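PDB 7K4O: carboxylic ester hydrolase from Aspergillus niger, which hydrolyses ester bonds of tannins as a serine esterase of the tannase family, probably releasing gallic acid. Local coordinates for residues V259-V263 and A471-G475; R456-P461 and L514-R520; P237-K243 and P282-A286; E247-C252 and C269-I275. One frame throughout, in Å; residues are numbered along the deposited sequence.

Contact 1: V259-V263 and A471-G475; sequences VDWVV and AMPNG. With CA (calcium ion), chain K.
Asn-474 reaches across to the calcium-binding loop with its amide. Its ND2 donates to Asp-260 O at 2.9 Å, and the N-H...O angle of 167° makes the bond nearly straight. The oxygen lies close to the amide plane, while the donor is tilted from the plane of the carbonyl it meets. CG of Asn-474 sits beside its own backbone N (chi1 -69°), which turns the amide toward the loop. Asn-474 CB also packs on Val-262, with CG2 of Val-262 3.8 Å away. The same CG2 lies over the backbone between Asn-474 and Gly-475. Met-472 meets the next residues, Trp-261 to Val-263. Its CG lies 3.4 Å from Trp-261 O, and a bend at chi3 (-88°) brings CE onto Ile-249. SD accepts a long, weak bond from Val-263 N at 3.6 Å. The loop 259-263 is part of a calcium site formed after helix 238-252. Asp-260 OD1 and Val-262 O bind the calcium ion, and Asp-253, Asp-256 and the carbonyl of Lys-258 complete the protein ligands. Segment 471-475 contains a type I beta turn from Met-472 to Gly-475, closed by Gly-475 N to Met-472 O. Waters fill in between. One joins Trp-261 O to Asn-474 N, and another donates to both Asp-260 OD2 and Asn-474 O. The carboxylate of Asp-260 thus faces the metal with one oxygen and water with the other. The indole of Trp-261 meets Ala-471 O at its edge, with NE1 3.1 Å from that oxygen. Ile-249 and Ala-250 of helix 238-252 also touch the Trp-261 side chain.

Contact 2: R456-P461 and L514-R520; sequences RLYTVP and LCAWPLR
Leu-457 and Trp-517 open the tightly packed part of this contact. Trp-517 N donates to Leu-457 O at 2.8 Å, and their side chains run side by side in the same direction. CD2 of Leu-457 reaches the indole obliquely. Trp-517 then leads away from the strand, where NE1 bonds to Glu-432 and the ring meets Trp-431 and Trp-542 edge-to-face. Next along the strand, the Tyr-458 ring takes Leu-514 O at its edge, 3.4 Å from CD2. Ala-516 CB sits obliquely to the same ring, 3.7 Å from CE2. Leu-514 fills the far end, with its CD2 3.6 Å from Pro-461 CD.

The looser side is bridged by polar groups and water. Arg-520 bends at chi2 and chi3 (-53° and -56°), which brings its guanidinium back toward the strand. Its NH2 donates to Thr-459 OG1 at 2.8 Å, with the oxygen at the guanidinium edge and in its plane. Asp-417 also bonds this hydroxyl, and Asp-267 makes a salt bridge with Arg-520 NE. One water accepts from Thr-459 N and Arg-520 NH1 and donates to Cys-515 O. It links the two backbones where Thr-459 N and Cys-515 O are 4.5 Å apart. Strand 455-460 is one of the two outermost strands of the mixed sheet. Segment 514-520 therefore lies against the edge of the parallel part of the sheet, the core of an alpha/beta-hydrolase fold.

Contact 3: P237-K243 and P282-A286; sequences PPCELDK and PYSCA. With NAG (2-acetamido-2-deoxy-beta-D-glucopyranose), chain G.
The ring of Tyr-283 lies flat against the start of helix 238-252. Glu-240 CA stands almost straight above the middle of one face, 4.0 Å from the ring centroid, a CH-pi contact. CB of Glu-240 covers the same face toward CE2 and CZ. From there the Glu-240 chain runs extended and obliquely past the ring, its carboxylate plane turned 35° from the ring plane. That carboxylate bonds to Tyr-234 and Ser-299. A water in the plane of the ring, at its edge, bonds Tyr-283 OH at 2.7 Å and donates weakly to Glu-240 OE2. Pro-237 CG comes up to the hydroxyl end, its ring crossing the tyrosine at about a right angle. Tyr-283 CG sits between the backbone N and the carbonyl carbon (chi1 65°), which turns one face of the ring onto Glu-240.

The covalent link is the Cys-239 to Cys-285 disulfide, with SG to SG 2.1 Å and chi3 83°. It ties the first turn of the helix to strand 282-285, half of a two-stranded antiparallel hairpin with strand 294-297. Cys-239 SG also lies 3.5 Å from Tyr-283 CD1, an oblique sulfur-aromatic contact. At the other end Lys-243 packs its CB against Tyr-283 CB at 3.8 Å. Its chain bends at chi2 and chi3, which brings CE and NZ to Pro-282 O. NZ makes a weak bond to that oxygen at 3.4 Å. The N-acetylglucosamine covers the disulfide with its methyl C8, 3.5 Å from Cys-239 SG, and its N2 donates to Asp-242 OD2.

Contact 4: E247-C252 and C269-I275; sequences ETIAAC and CLLDFDI
A disulfide joins the C-terminal end of helix 238-252 to helix 266-272, just beside the calcium-binding loop. Cys-252 SG and Cys-269 SG are modelled 2.3 Å apart, a long value for this bond, with chi3 74°. Phe-273, the first residue to leave the second helix, turns its side chain back onto the first. CG of Phe-273 stands anti to the backbone N (chi1 180°), which carries the ring over the helix surface. Ala-251 CB presses on one face, 3.6 Å from the ring centroid, in a CH-pi contact displaced toward the rim. The backbone N of Ile-275 lies over the opposite face. Cys-252 SG approaches the ring obliquely, 4.9 Å from its centroid, a sulfur-aromatic contact. The two helices and the chain between them thus form a cross-linked loop that carries the calcium ligands. Thr-248 meets the ring at its edge, with OG1 3.7 Å from Phe-273 CE2. That hydroxyl bonds to Ile-244 O within its own helix. The methyl branch turns instead to the disulfide, CG2 lying 3.4 Å from Cys-269 SG. Ile-275 CG2 comes obliquely to Thr-248 OG1, and the Ile-275 side chain also packs on helix 300-310.

How the contacts relate
Along the chain, helix 238-252 opens contact 3 at its start and contact 4 at its end. Contact 4 closes first, when 269-275 returns to the helix. Contact 3 closes next at strand 282-285, so the loop of contact 4 lies within that of contact 3. Contact 1 begins inside both loops, at 259-263, and crosses both, because its partner 471-475 comes much later. Contact 2 opens at 456-461, before contact 1 closes, and ends at 514-520, so these two also cross. Val-262 packs on Pro-461 and Val-263 on the carbonyl of Ile-249. Through these touches the calcium loop joins the disulfide-linked helices to the edge of the central sheet.

Contact 1: V259-V263 and A471-G475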
# COMPACT_ATOMS: atom_id res chain seq x y z
N VAL A 259 -22.59 10.62 13.86
CA VAL A 259 -22.19 11.99 13.49
C VAL A 259 -20.86 12.28 14.18
O VAL A 259 -20.84 12.54 15.40
CB VAL A 259 -23.29 13.03 13.83
CG1 VAL A 259 -22.79 14.44 13.62
CG2 VAL A 259 -24.53 12.76 13.00
N ASP A 260 -19.78 12.21 13.42
CA ASP A 260 -18.40 12.31 13.97
C ASP A 260 -17.47 12.96 12.95
O ASP A 260 -16.27 13.02 13.21
CB ASP A 260 -17.90 10.92 14.38
CG ASP A 260 -17.92 9.88 13.24
OD1 ASP A 260 -18.41 10.20 12.13
OD2 ASP A 260 -17.47 8.71 13.50
N TRP A 261 -17.99 13.56 11.88
CA TRP A 261 -17.16 14.09 10.77
C TRP A 261 -16.19 12.97 10.27
O TRP A 261 -15.01 13.23 10.09
CB TRP A 261 -16.44 15.35 11.23
CG TRP A 261 -16.02 16.19 10.06
CD1 TRP A 261 -14.76 16.32 9.55
CD2 TRP A 261 -16.89 16.98 9.22
NE1 TRP A 261 -14.79 17.15 8.45
CE2 TRP A 261 -16.07 17.57 8.23
CE3 TRP A 261 -18.26 17.28 9.25
CZ2 TRP A 261 -16.59 18.44 7.27
CZ3 TRP A 261 -18.76 18.14 8.29
CH2 TRP A 261 -17.94 18.70 7.31
N VAL A 262 -16.74 11.80 10.11
CA VAL A 262 -16.04 10.65 9.48
C VAL A 262 -17.04 9.98 8.58
O VAL A 262 -18.09 9.58 9.03
CB VAL A 262 -15.48 9.66 10.52
CG1 VAL A 262 -14.67 8.57 9.79
CG2 VAL A 262 -14.61 10.37 11.54
N VAL A 263 -16.67 9.79 7.32
CA VAL A 263 -17.50 8.98 6.41
C VAL A 263 -16.99 7.53 6.39
O VAL A 263 -16.01 7.24 5.68
CB VAL A 263 -17.48 9.63 5.02
CG1 VAL A 263 -18.26 8.80 4.02
CG2 VAL A 263 -18.01 11.06 5.12
N ALA A 471 -8.35 16.01 7.57
CA ALA A 471 -9.73 16.44 7.29
C ALA A 471 -10.72 15.65 8.14
O ALA A 471 -11.83 16.18 8.39
CB ALA A 471 -10.03 16.34 5.82
N MET A 472 -10.41 14.40 8.53
CA MET A 472 -11.32 13.53 9.30
C MET A 472 -10.53 12.96 10.48
O MET A 472 -10.33 11.74 10.62
CB MET A 472 -11.99 12.45 8.44
CG MET A 472 -12.97 13.03 7.43
SD MET A 472 -13.89 11.89 6.45
CE MET A 472 -12.73 11.69 5.09
N PRO A 473 -10.07 13.85 11.39
CA PRO A 473 -9.21 13.46 12.50
C PRO A 473 -9.86 12.58 13.57
O PRO A 473 -9.12 12.00 14.35
CB PRO A 473 -8.76 14.80 13.11
CG PRO A 473 -9.91 15.74 12.80
CD PRO A 473 -10.41 15.30 11.44
N ASN A 474 -11.18 12.42 13.57
CA ASN A 474 -11.87 11.49 14.50
C ASN A 474 -11.81 10.05 13.96
O ASN A 474 -12.34 9.13 14.63
CB ASN A 474 -13.31 11.91 14.73
CG ASN A 474 -13.39 13.21 15.53
OD1 ASN A 474 -12.49 13.56 16.28
ND2 ASN A 474 -14.48 13.92 15.35
N GLY A 475 -11.28 9.86 12.75
CA GLY A 475 -11.29 8.52 12.13
C GLY A 475 -10.26 7.64 12.83
O GLY A 475 -9.26 8.14 13.35
CA CA K . -19.96 9.20 10.45
O HOH W 1 -14.72 7.72 14.26
O HOH W 2 -18.58 7.30 11.53
O HOH W 3 -13.18 13.92 12.08

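Contact 2: R456-P461 and L514-R520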
# COMPACT_ATOMS: atom_id res chain seq x y z
N ARG A 456 -8.51 -11.66 5.05
CA ARG A 456 -9.51 -10.70 5.52
C ARG A 456 -9.10 -9.30 5.11
O ARG A 456 -7.93 -8.94 5.17
CB ARG A 456 -9.72 -10.86 7.04
CG ARG A 456 -10.20 -12.25 7.41
CD ARG A 456 -10.29 -12.51 8.92
NE ARG A 456 -11.43 -11.78 9.45
CZ ARG A 456 -12.70 -12.19 9.38
NH1 ARG A 456 -13.03 -13.35 8.84
NH2 ARG A 456 -13.63 -11.42 9.91
N LEU A 457 -10.11 -8.53 4.69
CA LEU A 457 -9.96 -7.19 4.13
C LEU A 457 -10.81 -6.20 4.93
O LEU A 457 -12.01 -6.49 5.19
CB LEU A 457 -10.42 -7.24 2.66
CG LEU A 457 -10.56 -5.89 1.98
CD1 LEU A 457 -9.22 -5.15 1.86
CD2 LEU A 457 -11.18 -6.11 0.60
N TYR A 458 -10.23 -5.07 5.24
CA TYR A 458 -10.87 -4.05 6.11
C TYR A 458 -10.66 -2.67 5.50
O TYR A 458 -9.52 -2.29 5.23
CB TYR A 458 -10.30 -4.10 7.53
CG TYR A 458 -10.28 -5.45 8.18
CD1 TYR A 458 -9.22 -6.30 7.95
CD2 TYR A 458 -11.27 -5.87 9.07
CE1 TYR A 458 -9.13 -7.55 8.54
CE2 TYR A 458 -11.19 -7.12 9.67
CZ TYR A 458 -10.11 -7.96 9.42
OH TYR A 458 -9.99 -9.22 9.98
N THR A 459 -11.73 -1.89 5.31
CA THR A 459 -11.53 -0.47 4.96
C THR A 459 -11.45 0.37 6.23
O THR A 459 -11.98 -0.05 7.31
CB THR A 459 -12.57 0.05 3.95
OG1 THR A 459 -13.84 0.27 4.58
CG2 THR A 459 -12.73 -0.88 2.76
N VAL A 460 -10.76 1.50 6.14
CA VAL A 460 -10.51 2.35 7.33
C VAL A 460 -11.29 3.66 7.14
O VAL A 460 -10.88 4.52 6.34
CB VAL A 460 -9.02 2.61 7.56
CG1 VAL A 460 -8.79 3.30 8.90
CG2 VAL A 460 -8.22 1.29 7.47
N PRO A 461 -12.36 3.87 7.93
CA PRO A 461 -13.16 5.10 7.83
C PRO A 461 -12.34 6.37 7.88
O PRO A 461 -11.49 6.56 8.75
CB PRO A 461 -14.09 5.04 9.06
CG PRO A 461 -14.28 3.58 9.29
CD PRO A 461 -12.94 2.94 8.92
N LEU A 514 -12.89 -2.37 13.13
CA LEU A 514 -13.17 -2.28 11.66
C LEU A 514 -13.82 -3.55 11.17
O LEU A 514 -13.36 -4.68 11.47
CB LEU A 514 -11.87 -1.99 10.92
CG LEU A 514 -10.99 -0.86 11.39
CD1 LEU A 514 -9.70 -0.81 10.56
CD2 LEU A 514 -11.70 0.48 11.29
N CYS A 515 -14.96 -3.41 10.48
CA CYS A 515 -15.72 -4.52 9.86
C CYS A 515 -14.89 -5.18 8.74
O CYS A 515 -14.17 -4.46 8.01
CB CYS A 515 -17.04 -4.03 9.26
SG CYS A 515 -18.14 -3.37 10.54
N ALA A 516 -14.97 -6.49 8.66
CA ALA A 516 -14.35 -7.33 7.62
C ALA A 516 -15.28 -7.37 6.43
O ALA A 516 -16.46 -7.75 6.57
CB ALA A 516 -14.09 -8.73 8.12
N TRP A 517 -14.74 -7.02 5.28
CA TRP A 517 -15.42 -7.20 3.98
C TRP A 517 -15.99 -8.59 3.92
O TRP A 517 -15.35 -9.56 4.32
CB TRP A 517 -14.40 -6.97 2.83
CG TRP A 517 -15.02 -7.08 1.47
CD1 TRP A 517 -15.03 -8.15 0.64
CD2 TRP A 517 -15.85 -6.08 0.84
NE1 TRP A 517 -15.79 -7.88 -0.47
CE2 TRP A 517 -16.32 -6.63 -0.35
CE3 TRP A 517 -16.30 -4.81 1.23
CZ2 TRP A 517 -17.20 -5.95 -1.19
CZ3 TRP A 517 -17.13 -4.11 0.37
CH2 TRP A 517 -17.60 -4.70 -0.80
N PRO A 518 -17.21 -8.83 3.38
CA PRO A 518 -18.08 -7.83 2.74
C PRO A 518 -19.11 -7.13 3.63
O PRO A 518 -19.98 -6.44 3.10
CB PRO A 518 -18.83 -8.70 1.73
CG PRO A 518 -19.01 -10.01 2.44
CD PRO A 518 -17.73 -10.18 3.23
N LEU A 519 -18.95 -7.25 4.95
CA LEU A 519 -19.79 -6.49 5.89
C LEU A 519 -19.35 -5.03 5.85
O LEU A 519 -18.17 -4.71 5.56
CB LEU A 519 -19.66 -7.11 7.29
CG LEU A 519 -20.05 -8.58 7.39
CD1 LEU A 519 -19.76 -9.10 8.80
CD2 LEU A 519 -21.53 -8.78 7.05
N ARG A 520 -20.28 -4.13 6.17
CA ARG A 520 -19.99 -2.68 6.28
C ARG A 520 -20.41 -2.18 7.67
O ARG A 520 -21.33 -2.77 8.26
CB ARG A 520 -20.78 -1.84 5.26
CG ARG A 520 -20.74 -2.28 3.81
CD ARG A 520 -19.35 -2.45 3.25
NE ARG A 520 -18.50 -1.29 3.35
CZ ARG A 520 -17.25 -1.32 3.86
NH1 ARG A 520 -16.74 -2.45 4.35
NH2 ARG A 520 -16.54 -0.23 3.87
O HOH W 4 -12.65 -9.81 4.83
O HOH W 5 -14.43 -2.53 6.11

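Contact 3: P237-K243 and P282-A286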
# COMPACT_ATOMS: atom_id res chain seq x y z
N PRO A 237 -9.41 25.42 -9.63
CA PRO A 237 -8.53 25.82 -8.53
C PRO A 237 -8.60 24.73 -7.46
O PRO A 237 -9.68 24.19 -7.21
CB PRO A 237 -9.12 27.14 -8.01
CG PRO A 237 -9.97 27.64 -9.15
CD PRO A 237 -10.48 26.40 -9.88
N PRO A 238 -7.48 24.35 -6.83
CA PRO A 238 -7.51 23.31 -5.79
C PRO A 238 -8.60 23.56 -4.74
O PRO A 238 -9.25 22.64 -4.29
CB PRO A 238 -6.12 23.44 -5.14
CG PRO A 238 -5.24 23.90 -6.29
CD PRO A 238 -6.12 24.85 -7.08
N CYS A 239 -8.83 24.83 -4.39
CA CYS A 239 -9.81 25.21 -3.34
C CYS A 239 -11.22 24.79 -3.76
O CYS A 239 -12.02 24.41 -2.90
CB CYS A 239 -9.75 26.71 -3.13
SG CYS A 239 -10.57 27.21 -1.60
N GLU A 240 -11.54 24.88 -5.05
CA GLU A 240 -12.90 24.53 -5.51
C GLU A 240 -13.14 23.04 -5.25
O GLU A 240 -14.25 22.68 -4.81
CB GLU A 240 -13.04 24.90 -6.98
CG GLU A 240 -14.38 24.54 -7.57
CD GLU A 240 -14.52 25.00 -9.01
OE1 GLU A 240 -13.51 24.96 -9.73
OE2 GLU A 240 -15.65 25.40 -9.40
N LEU A 241 -12.17 22.19 -5.58
CA LEU A 241 -12.32 20.71 -5.38
C LEU A 241 -12.31 20.41 -3.88
O LEU A 241 -13.08 19.52 -3.47
CB LEU A 241 -11.20 20.00 -6.13
CG LEU A 241 -11.33 20.13 -7.65
CD1 LEU A 241 -10.23 19.43 -8.42
CD2 LEU A 241 -12.68 19.65 -8.12
N ASP A 242 -11.50 21.12 -3.11
CA ASP A 242 -11.45 20.92 -1.64
C ASP A 242 -12.81 21.25 -1.02
O ASP A 242 -13.26 20.54 -0.10
CB ASP A 242 -10.33 21.70 -0.98
CG ASP A 242 -10.18 21.34 0.49
OD1 ASP A 242 -10.14 20.11 0.80
OD2 ASP A 242 -10.14 22.27 1.31
N LYS A 243 -13.50 22.26 -1.55
CA LYS A 243 -14.87 22.59 -1.08
C LYS A 243 -15.82 21.44 -1.39
O LYS A 243 -16.64 21.04 -0.54
CB LYS A 243 -15.33 23.91 -1.71
CG LYS A 243 -16.75 24.33 -1.34
CD LYS A 243 -17.03 24.36 0.14
CE LYS A 243 -16.24 25.43 0.87
NZ LYS A 243 -16.99 25.94 2.05
N PRO A 282 -19.94 29.01 -1.75
CA PRO A 282 -18.72 29.81 -1.78
C PRO A 282 -17.53 29.03 -1.23
O PRO A 282 -17.68 28.21 -0.35
CB PRO A 282 -19.03 31.00 -0.85
CG PRO A 282 -20.11 30.48 0.08
CD PRO A 282 -20.88 29.43 -0.70
N TYR A 283 -16.35 29.37 -1.71
CA TYR A 283 -15.09 28.82 -1.18
C TYR A 283 -14.09 29.96 -1.08
O TYR A 283 -14.12 30.91 -1.90
CB TYR A 283 -14.59 27.66 -2.06
CG TYR A 283 -14.20 28.03 -3.47
CD1 TYR A 283 -12.94 28.53 -3.77
CD2 TYR A 283 -15.10 27.83 -4.51
CE1 TYR A 283 -12.59 28.83 -5.08
CE2 TYR A 283 -14.76 28.12 -5.82
CZ TYR A 283 -13.51 28.62 -6.11
OH TYR A 283 -13.20 28.91 -7.40
N SER A 284 -13.20 29.83 -0.12
CA SER A 284 -12.10 30.78 0.09
C SER A 284 -10.93 30.01 0.68
O SER A 284 -11.14 29.26 1.63
CB SER A 284 -12.55 31.91 0.99
OG SER A 284 -11.42 32.63 1.46
N CYS A 285 -9.77 30.15 0.08
CA CYS A 285 -8.51 29.57 0.60
C CYS A 285 -7.54 30.74 0.67
O CYS A 285 -7.54 31.58 -0.24
CB CYS A 285 -7.99 28.42 -0.27
SG CYS A 285 -9.04 26.93 -0.23
N ALA A 286 -6.74 30.79 1.73
CA ALA A 286 -5.70 31.82 1.93
C ALA A 286 -4.54 31.57 0.96
O ALA A 286 -4.36 30.43 0.52
CB ALA A 286 -5.21 31.76 3.35
C1 NAG G . -11.96 22.13 4.17
C2 NAG G . -11.55 23.61 4.22
C3 NAG G . -10.19 23.85 4.85
C4 NAG G . -10.30 23.27 6.23
C5 NAG G . -10.70 21.80 6.14
C6 NAG G . -10.85 21.21 7.53
C7 NAG G . -12.36 24.85 2.28
C8 NAG G . -12.09 25.17 0.83
N2 NAG G . -11.44 24.10 2.86
O3 NAG G . -9.90 25.25 4.75
O4 NAG G . -8.99 23.37 6.73
O5 NAG G . -11.93 21.60 5.49
O6 NAG G . -11.19 19.84 7.40
O7 NAG G . -13.33 25.26 2.88
O HOH W 6 -15.05 28.46 -9.25

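Contact 4: E247-C252 and C269-I275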
# COMPACT_ATOMS: atom_id res chain seq x y z
N GLU A 247 -17.92 19.42 1.48
CA GLU A 247 -19.41 19.29 1.43
C GLU A 247 -19.85 17.85 1.28
O GLU A 247 -20.99 17.51 1.73
CB GLU A 247 -19.97 20.13 0.29
CG GLU A 247 -19.82 21.61 0.54
CD GLU A 247 -20.66 22.07 1.73
OE1 GLU A 247 -21.83 21.66 1.87
OE2 GLU A 247 -20.12 22.80 2.54
N THR A 248 -19.03 16.99 0.63
CA THR A 248 -19.35 15.55 0.53
C THR A 248 -19.23 14.95 1.94
O THR A 248 -20.11 14.16 2.32
CB THR A 248 -18.45 14.88 -0.53
OG1 THR A 248 -18.63 15.56 -1.78
CG2 THR A 248 -18.75 13.41 -0.67
N ILE A 249 -18.20 15.31 2.69
CA ILE A 249 -18.03 14.79 4.08
C ILE A 249 -19.27 15.22 4.89
O ILE A 249 -19.89 14.37 5.58
CB ILE A 249 -16.73 15.27 4.71
CG1 ILE A 249 -15.51 14.61 4.04
CG2 ILE A 249 -16.77 15.00 6.20
CD1 ILE A 249 -14.20 15.25 4.40
N ALA A 250 -19.68 16.49 4.77
CA ALA A 250 -20.83 17.02 5.55
C ALA A 250 -22.10 16.24 5.20
O ALA A 250 -22.86 15.86 6.12
CB ALA A 250 -20.99 18.51 5.31
N ALA A 251 -22.30 15.93 3.92
CA ALA A 251 -23.55 15.29 3.46
C ALA A 251 -23.55 13.80 3.80
O ALA A 251 -24.63 13.23 3.88
CB ALA A 251 -23.74 15.52 1.98
N CYS A 252 -22.39 13.14 3.94
CA CYS A 252 -22.34 11.65 3.99
C CYS A 252 -21.92 11.17 5.38
O CYS A 252 -22.09 9.97 5.64
CB CYS A 252 -21.40 11.13 2.91
SG CYS A 252 -22.01 11.45 1.23
N CYS A 269 -22.35 6.93 0.22
CA CYS A 269 -22.05 8.27 -0.31
C CYS A 269 -22.12 8.23 -1.84
O CYS A 269 -22.83 9.06 -2.49
CB CYS A 269 -20.71 8.72 0.19
SG CYS A 269 -20.37 10.46 -0.04
N LEU A 270 -21.42 7.28 -2.44
CA LEU A 270 -21.36 7.18 -3.92
C LEU A 270 -22.75 6.89 -4.47
O LEU A 270 -23.10 7.44 -5.54
CB LEU A 270 -20.40 6.04 -4.28
CG LEU A 270 -20.27 5.74 -5.76
CD1 LEU A 270 -19.66 6.95 -6.46
CD2 LEU A 270 -19.42 4.47 -5.96
N LEU A 271 -23.55 6.10 -3.77
CA LEU A 271 -24.89 5.70 -4.24
C LEU A 271 -25.88 6.87 -4.07
O LEU A 271 -26.76 6.99 -4.94
CB LEU A 271 -25.38 4.49 -3.45
CG LEU A 271 -24.72 3.15 -3.77
CD1 LEU A 271 -25.00 2.20 -2.62
CD2 LEU A 271 -25.23 2.54 -5.07
N ASP A 272 -25.80 7.65 -3.00
CA ASP A 272 -26.96 8.46 -2.56
C ASP A 272 -26.69 9.96 -2.58
O ASP A 272 -27.67 10.67 -2.38
CB ASP A 272 -27.43 8.03 -1.17
CG ASP A 272 -28.00 6.63 -1.17
OD1 ASP A 272 -28.43 6.16 -2.23
OD2 ASP A 272 -27.99 6.00 -0.09
N PHE A 273 -25.47 10.46 -2.74
CA PHE A 273 -25.21 11.91 -2.70
C PHE A 273 -24.85 12.45 -4.08
O PHE A 273 -23.89 11.95 -4.72
CB PHE A 273 -24.11 12.24 -1.71
CG PHE A 273 -23.82 13.71 -1.65
CD1 PHE A 273 -24.82 14.61 -1.28
CD2 PHE A 273 -22.57 14.21 -1.96
CE1 PHE A 273 -24.56 15.97 -1.22
CE2 PHE A 273 -22.31 15.57 -1.91
CZ PHE A 273 -23.31 16.45 -1.54
N ASP A 274 -25.58 13.48 -4.52
CA ASP A 274 -25.33 14.15 -5.82
C ASP A 274 -24.57 15.44 -5.57
O ASP A 274 -25.16 16.36 -4.95
CB ASP A 274 -26.65 14.45 -6.53
CG ASP A 274 -26.48 14.99 -7.94
OD1 ASP A 274 -25.39 15.49 -8.27
OD2 ASP A 274 -27.46 14.93 -8.69
N ILE A 275 -23.34 15.55 -6.05
CA ILE A 275 -22.50 16.72 -5.73
C ILE A 275 -23.01 17.95 -6.52
O ILE A 275 -22.50 19.05 -6.24
CB ILE A 275 -20.99 16.49 -5.99
CG1 ILE A 275 -20.67 16.24 -7.46
CG2 ILE A 275 -20.46 15.37 -5.09
CD1 ILE A 275 -19.21 16.28 -7.75